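Local coordinates for galactose-1-phosphate uridylyltransferase (Pyrobaculum aerophilum str. IM2, PDB 6K9Z), which probably transfers uridylyl groups between UDP-glucose and hexose 1-phosphates, and binds zinc, iron and UDP, at residues Lys199-Val204 with Lys278-Ala283; Tyr273-Lys278 with Thr293-Pro298. The protein carries 1 engineered substitution. All blocks are in the same frame, centred on the assembly; numbering follows the deposited sequence.

Contact 1. Residues Lys199-Val204 with Lys278-Ala283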
loop_
_atom_site.group_PDB
_atom_site.type_symbol
_atom_site.label_atom_id
_atom_site.label_comp_id
_atom_site.label_asym_id
_atom_site.label_seq_id
_atom_site.Cartn_x
_atom_site.Cartn_y
_atom_site.Cartn_z
ATOM N N LYS A 199 5.637 -6.924 -7.556
ATOM C CA LYS A 199 5.992 -5.740 -6.721
ATOM C C LYS A 199 6.510 -6.139 -5.346
ATOM O O LYS A 199 7.200 -5.314 -4.667
ATOM C CB LYS A 199 4.739 -4.930 -6.406
ATOM C CG LYS A 199 4.124 -4.237 -7.569
ATOM C CD LYS A 199 2.695 -3.839 -7.269
ATOM C CE LYS A 199 1.980 -3.659 -8.583
ATOM N NZ LYS A 199 2.070 -4.883 -9.423
ATOM N N TRP A 200 6.108 -7.297 -4.867
ATOM C CA TRP A 200 6.442 -7.769 -3.506
ATOM C C TRP A 200 7.530 -8.848 -3.586
ATOM O O TRP A 200 7.751 -9.445 -4.644
ATOM C CB TRP A 200 5.143 -8.174 -2.776
ATOM C CG TRP A 200 4.168 -7.040 -2.756
ATOM C CD1 TRP A 200 3.030 -6.897 -3.512
ATOM C CD2 TRP A 200 4.300 -5.822 -1.997
ATOM N NE1 TRP A 200 2.450 -5.685 -3.262
ATOM C CE2 TRP A 200 3.186 -5.022 -2.322
ATOM C CE3 TRP A 200 5.230 -5.355 -1.066
ATOM C CZ2 TRP A 200 3.009 -3.757 -1.781
ATOM C CZ3 TRP A 200 5.044 -4.101 -0.505
ATOM C CH2 TRP A 200 3.964 -3.309 -0.903
ATOM N N PRO A 201 8.288 -9.075 -2.497
ATOM C CA PRO A 201 9.546 -9.835 -2.556
ATOM C C PRO A 201 9.324 -11.291 -2.987
ATOM O O PRO A 201 10.186 -11.800 -3.663
ATOM C CB PRO A 201 10.090 -9.812 -1.126
ATOM C CG PRO A 201 9.363 -8.689 -0.447
ATOM C CD PRO A 201 8.076 -8.457 -1.174
ATOM N N HIS A 202 8.190 -11.915 -2.620
ATOM C CA HIS A 202 7.810 -13.240 -3.164
ATOM C C HIS A 202 6.372 -13.212 -3.640
ATOM O O HIS A 202 5.494 -13.688 -2.833
ATOM C CB HIS A 202 7.982 -14.348 -2.132
ATOM C CG HIS A 202 9.413 -14.643 -1.844
ATOM N ND1 HIS A 202 10.143 -13.935 -0.882
ATOM C CD2 HIS A 202 10.264 -15.521 -2.394
ATOM C CE1 HIS A 202 11.387 -14.427 -0.854
ATOM N NE2 HIS A 202 11.484 -15.403 -1.772
ATOM N N GLU A 203 6.119 -12.877 -4.897
ATOM C CA GLU A 203 4.731 -12.627 -5.338
ATOM C C GLU A 203 4.348 -13.712 -6.336
ATOM O O GLU A 203 5.098 -13.945 -7.276
ATOM C CB GLU A 203 4.595 -11.210 -5.892
ATOM C CG GLU A 203 3.176 -10.933 -6.408
ATOM C CD GLU A 203 2.927 -9.450 -6.656
ATOM O OE1 GLU A 203 3.855 -8.656 -6.389
ATOM O OE2 GLU A 203 1.828 -9.124 -7.173
ATOM N N VAL A 204 3.251 -14.387 -6.050
ATOM C CA VAL A 204 2.729 -15.465 -6.924
ATOM C C VAL A 204 1.266 -15.180 -7.207
ATOM O O VAL A 204 0.489 -14.891 -6.254
ATOM C CB VAL A 204 2.962 -16.846 -6.283
ATOM C CG1 VAL A 204 2.399 -17.932 -7.211
ATOM C CG2 VAL A 204 4.398 -17.136 -5.964
ATOM N N LYS A 278 14.782 -10.961 5.387
ATOM C CA LYS A 278 14.473 -9.582 5.872
ATOM C C LYS A 278 13.006 -9.231 5.595
ATOM O O LYS A 278 12.608 -9.279 4.432
ATOM C CB LYS A 278 15.347 -8.575 5.122
ATOM C CG LYS A 278 15.351 -7.158 5.670
ATOM C CD LYS A 278 16.689 -6.469 5.464
ATOM C CE LYS A 278 17.794 -7.093 6.304
ATOM N NZ LYS A 278 18.968 -6.197 6.455
ATOM N N LEU A 279 12.264 -8.832 6.628
ATOM C CA LEU A 279 10.846 -8.436 6.438
ATOM C C LEU A 279 10.794 -7.171 5.572
ATOM O O LEU A 279 11.610 -6.266 5.797
ATOM C CB LEU A 279 10.224 -8.184 7.814
ATOM C CG LEU A 279 8.761 -7.751 7.807
ATOM C CD1 LEU A 279 7.892 -8.782 7.108
ATOM C CD2 LEU A 279 8.264 -7.509 9.224
ATOM N N LYS A 280 9.846 -7.115 4.636
ATOM C CA LYS A 280 9.671 -5.932 3.757
ATOM C C LYS A 280 8.463 -5.148 4.275
ATOM O O LYS A 280 7.438 -5.782 4.570
ATOM C CB LYS A 280 9.457 -6.360 2.301
ATOM C CG LYS A 280 9.027 -5.251 1.351
ATOM C CD LYS A 280 10.166 -4.348 0.933
ATOM C CE LYS A 280 9.824 -3.442 -0.231
ATOM N NZ LYS A 280 10.761 -3.624 -1.364
ATOM N N HIS A 281 8.607 -3.831 4.416
ATOM C CA HIS A 281 7.505 -2.972 4.922
ATOM C C HIS A 281 7.061 -2.001 3.827
ATOM O O HIS A 281 7.935 -1.422 3.173
ATOM C CB HIS A 281 7.973 -2.149 6.129
ATOM C CG HIS A 281 8.250 -2.941 7.361
ATOM N ND1 HIS A 281 9.503 -3.431 7.653
ATOM C CD2 HIS A 281 7.455 -3.302 8.389
ATOM C CE1 HIS A 281 9.465 -4.073 8.800
ATOM N NE2 HIS A 281 8.220 -4.010 9.270
ATOM N N ALA A 282 5.753 -1.866 3.611
ATOM C CA ALA A 282 5.292 -0.857 2.637
ATOM C C ALA A 282 5.554 0.493 3.316
ATOM O O ALA A 282 5.041 0.689 4.431
ATOM C CB ALA A 282 3.827 -1.048 2.351
ATOM N N ALA A 283 6.315 1.384 2.677
ATOM C CA ALA A 283 6.648 2.670 3.335
ATOM C C ALA A 283 6.439 3.868 2.401
ATOM O O ALA A 283 5.410 3.914 1.708
ATOM C CB ALA A 283 8.042 2.627 3.907
HETATM O O HOH W 1 9.000 -5.338 -2.865
#

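Contact 2. Residues Tyr273-Lys278 with Thr293-Pro298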
loop_
_atom_site.group_PDB
_atom_site.type_symbol
_atom_site.label_atom_id
_atom_site.label_comp_id
_atom_site.label_asym_id
_atom_site.label_seq_id
_atom_site.Cartn_x
_atom_site.Cartn_y
_atom_site.Cartn_z
ATOM N N TYR A 273 8.843 -11.610 3.024
ATOM C CA TYR A 273 10.302 -11.689 3.313
ATOM C C TYR A 273 11.071 -11.481 2.007
ATOM O O TYR A 273 10.733 -12.093 1.017
ATOM C CB TYR A 273 10.708 -13.019 3.936
ATOM C CG TYR A 273 10.403 -13.213 5.403
ATOM C CD1 TYR A 273 10.054 -12.166 6.239
ATOM C CD2 TYR A 273 10.578 -14.451 5.984
ATOM C CE1 TYR A 273 9.825 -12.366 7.598
ATOM C CE2 TYR A 273 10.360 -14.676 7.334
ATOM C CZ TYR A 273 9.976 -13.634 8.144
ATOM O OH TYR A 273 9.773 -13.824 9.475
ATOM N N ARG A 274 12.212 -10.708 2.106
ATOM C CA ARG A 274 13.158 -10.657 0.966
ATOM C C ARG A 274 13.802 -12.057 0.857
ATOM O O ARG A 274 13.734 -12.878 1.805
ATOM C CB ARG A 274 14.215 -9.550 1.138
ATOM C CG ARG A 274 13.658 -8.131 1.084
ATOM C CD ARG A 274 14.744 -7.080 1.310
ATOM N NE ARG A 274 14.171 -5.731 1.226
ATOM C CZ ARG A 274 13.542 -5.065 2.204
ATOM N NH1 ARG A 274 13.346 -5.620 3.393
ATOM N NH2 ARG A 274 13.092 -3.835 1.975
ATOM N N PRO A 275 14.549 -12.455 -0.145
ATOM C CA PRO A 275 15.300 -13.709 -0.228
ATOM C C PRO A 275 16.274 -13.910 0.945
ATOM O O PRO A 275 16.493 -15.047 1.316
ATOM C CB PRO A 275 16.008 -13.593 -1.588
ATOM C CG PRO A 275 15.051 -12.795 -2.414
ATOM C CD PRO A 275 14.558 -11.731 -1.439
ATOM N N ASP A 276 16.758 -12.814 1.537
ATOM C CA ASP A 276 17.660 -12.828 2.718
ATOM C C ASP A 276 16.884 -12.983 4.041
ATOM O O ASP A 276 17.540 -12.887 5.063
ATOM C CB ASP A 276 18.560 -11.592 2.728
ATOM C CG ASP A 276 17.833 -10.272 2.867
ATOM O OD1 ASP A 276 16.634 -10.296 3.168
ATOM O OD2 ASP A 276 18.483 -9.227 2.687
ATOM N N GLY A 277 15.569 -13.250 4.049
ATOM C CA GLY A 277 14.768 -13.426 5.284
ATOM C C GLY A 277 14.382 -12.093 5.983
ATOM O O GLY A 277 13.679 -12.098 7.036
ATOM N N LYS A 278 14.782 -10.961 5.387
ATOM C CA LYS A 278 14.473 -9.582 5.872
ATOM C C LYS A 278 13.006 -9.231 5.595
ATOM O O LYS A 278 12.608 -9.279 4.432
ATOM C CB LYS A 278 15.347 -8.575 5.122
ATOM C CG LYS A 278 15.351 -7.158 5.670
ATOM C CD LYS A 278 16.689 -6.469 5.464
ATOM C CE LYS A 278 17.794 -7.093 6.304
ATOM N NZ LYS A 278 18.968 -6.197 6.455
ATOM N N THR A 293 9.846 -1.407 -5.391
ATOM C CA THR A 293 11.264 -1.768 -5.633
ATOM C C THR A 293 11.458 -3.264 -5.399
ATOM O O THR A 293 10.918 -3.839 -4.463
ATOM C CB THR A 293 12.191 -0.893 -4.783
ATOM O OG1 THR A 293 11.957 -1.190 -3.405
ATOM C CG2 THR A 293 11.934 0.586 -4.975
ATOM N N LEU A 294 12.282 -3.866 -6.238
ATOM C CA LEU A 294 12.727 -5.268 -6.063
ATOM C C LEU A 294 14.233 -5.314 -6.123
ATOM O O LEU A 294 14.820 -4.633 -7.006
ATOM C CB LEU A 294 12.184 -6.157 -7.180
ATOM C CG LEU A 294 10.713 -6.425 -7.112
ATOM C CD1 LEU A 294 10.288 -7.286 -8.299
ATOM C CD2 LEU A 294 10.373 -7.081 -5.777
ATOM N N ASP A 295 14.821 -6.097 -5.229
ATOM C CA ASP A 295 16.286 -6.246 -5.177
ATOM C C ASP A 295 16.668 -7.560 -5.856
ATOM O O ASP A 295 17.865 -7.900 -5.831
ATOM C CB ASP A 295 16.778 -6.139 -3.737
ATOM C CG ASP A 295 16.494 -7.364 -2.895
ATOM O OD1 ASP A 295 15.846 -8.316 -3.375
ATOM O OD2 ASP A 295 16.975 -7.352 -1.748
ATOM N N THR A 296 15.677 -8.249 -6.403
ATOM C CA THR A 296 15.849 -9.561 -7.066
ATOM C C THR A 296 14.927 -9.620 -8.274
ATOM O O THR A 296 13.765 -9.195 -8.158
ATOM C CB THR A 296 15.564 -10.710 -6.094
ATOM O OG1 THR A 296 16.377 -10.495 -4.935
ATOM C CG2 THR A 296 15.885 -12.049 -6.711
ATOM N N THR A 297 15.377 -10.156 -9.407
ATOM C CA THR A 297 14.420 -10.193 -10.547
ATOM C C THR A 297 13.271 -11.135 -10.233
ATOM O O THR A 297 13.466 -12.151 -9.585
ATOM C CB THR A 297 15.086 -10.561 -11.867
ATOM O OG1 THR A 297 15.468 -11.933 -11.790
ATOM C CG2 THR A 297 16.262 -9.672 -12.182
ATOM N N PRO A 298 12.059 -10.855 -10.756
ATOM C CA PRO A 298 10.961 -11.817 -10.723
ATOM C C PRO A 298 11.362 -13.193 -11.272
ATOM O O PRO A 298 10.836 -14.178 -10.804
ATOM C CB PRO A 298 9.875 -11.116 -11.548
ATOM C CG PRO A 298 10.117 -9.628 -11.313
ATOM C CD PRO A 298 11.627 -9.530 -11.227
#

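Contact 1. Residues Lys199-Val204 with Lys278-Ala283
K280 meets P201 through the first carbons of its side chain. CB of K280 lies 3.6 Å from CG of P201, and CG of K280 is 3.9 Å from that same proline carbon. The two side chains cross obliquely; the touching atoms are CB and CG of the lysine, not its ammonium. CG of K280 is anti to the backbone N (chi1 170°), and the chain then bends at chi2 (78°). This lays the lower part against the proline ring and carries the amine onward past it. NZ donates to a water at 2.9 Å, and that water also sits by K199 O, so the amine reaches the opposite segment indirectly. A weak bond to T293 O gives NZ a further partner. The backbone of K280 is hydrogen-bonded to that of M272.

Two residues on, A282 takes the contact up again. Its methyl CB touches W200 at CH2, 4.0 Å away, on the benzo end of the indole. The approach is oblique and purely apolar. Y270 and F292 also meet the W200 ring, and L287 of the second subunit packs on it. A283 sits at the N-cap position before helix 284-289, its backbone N hydrogen-bonded to E286 OE1.

The proline and tryptophan lie in the loop that leads into strand 202-208. OE1 of E203 ties that loop from within, accepting K199 N at 2.7 Å in an almost straight bond (170°) and W200 N at 3.0 Å. One carboxylate oxygen thus fixes two successive amides.

W200 lies about 7 Å, side chain to side chain, from the iron ligand E268. The contact packs the loop after strand 266-271 on the entry to its antiparallel neighbour 202-208, in the half-barrel sheet of the C-terminal HIT-clan region.

Contact 2. Residues Tyr273-Lys278 with Thr293-Pro298
R274 meets D295 with the middle of its side chain, the two side chains crossing at about a right angle. From CB the chain leaves with CG beside the backbone N (chi1 -67°), then extends straight from CG to NE. CB and CG only lead up to the contact. CD makes it, 3.8 Å from D295 OD2. NE follows at 4.4 Å from D295 OD2, too long for a salt bridge. OD2 lies near the guanidinium plane, at its edge, but the guanidinium and carboxylate planes are 62° apart. The attraction is therefore loose and is not a paired-plane bridge. Farther on, NH1 makes a weak hydrogen bond to L279 O. The side chain also comes within about 4 Å of a bound UDP.

The other oxygen of D295 is held in its own segment. T296 OG1 donates to D295 OD1 at 2.7 Å, from above the carboxylate plane. The same hydroxyl oxygen lies 3.7 Å from P275 CG, so it touches the proline ring while steadying the aspartate. Replacing T296 with a valine removes this hydroxyl and would probably leave the D295 carboxylate freer to rotate away from R274 and P275.

T297 follows as the N-cap of helix 298-309, its OG1 accepting from E300 N. On the other side of the contact, facing D295 and T296, R274 to G277 form a type I turn, with G277 N bonded to R274 O at 2.9 Å. R274 N also bonds to K278 O at 2.8 Å, and G277 has a positive phi (78°). These two bonds and that phi fit a type I turn with a G1 beta bulge. Separately, D276 OD1 accepts K278 N in an Asx turn. The contact sets this turn against the link between strand 291-294 and helix 298-309.

Overall arrangement
The centres of contacts 1 and 2 are about 7 Å apart. Along the chain their segments alternate: 199-204, 273-278, 278-283, then 293-298. K278 belongs to both, so the loop between strand 266-271 and helix 284-289 serves each contact in turn. H202 ND1 joins them through a weak bond to Y273 O. All four segments lie in the C-terminal HIT-clan region. Contact 1 is buried where strand 202-208 of the nine-stranded sheet begins, while contact 2 is at the surface. Both reach the second subunit, where T293 and L294 continue a parallel ladder with one of its strands. T293 also touches a bound UDP, consistent with a nucleotide bound close to the dimer interface.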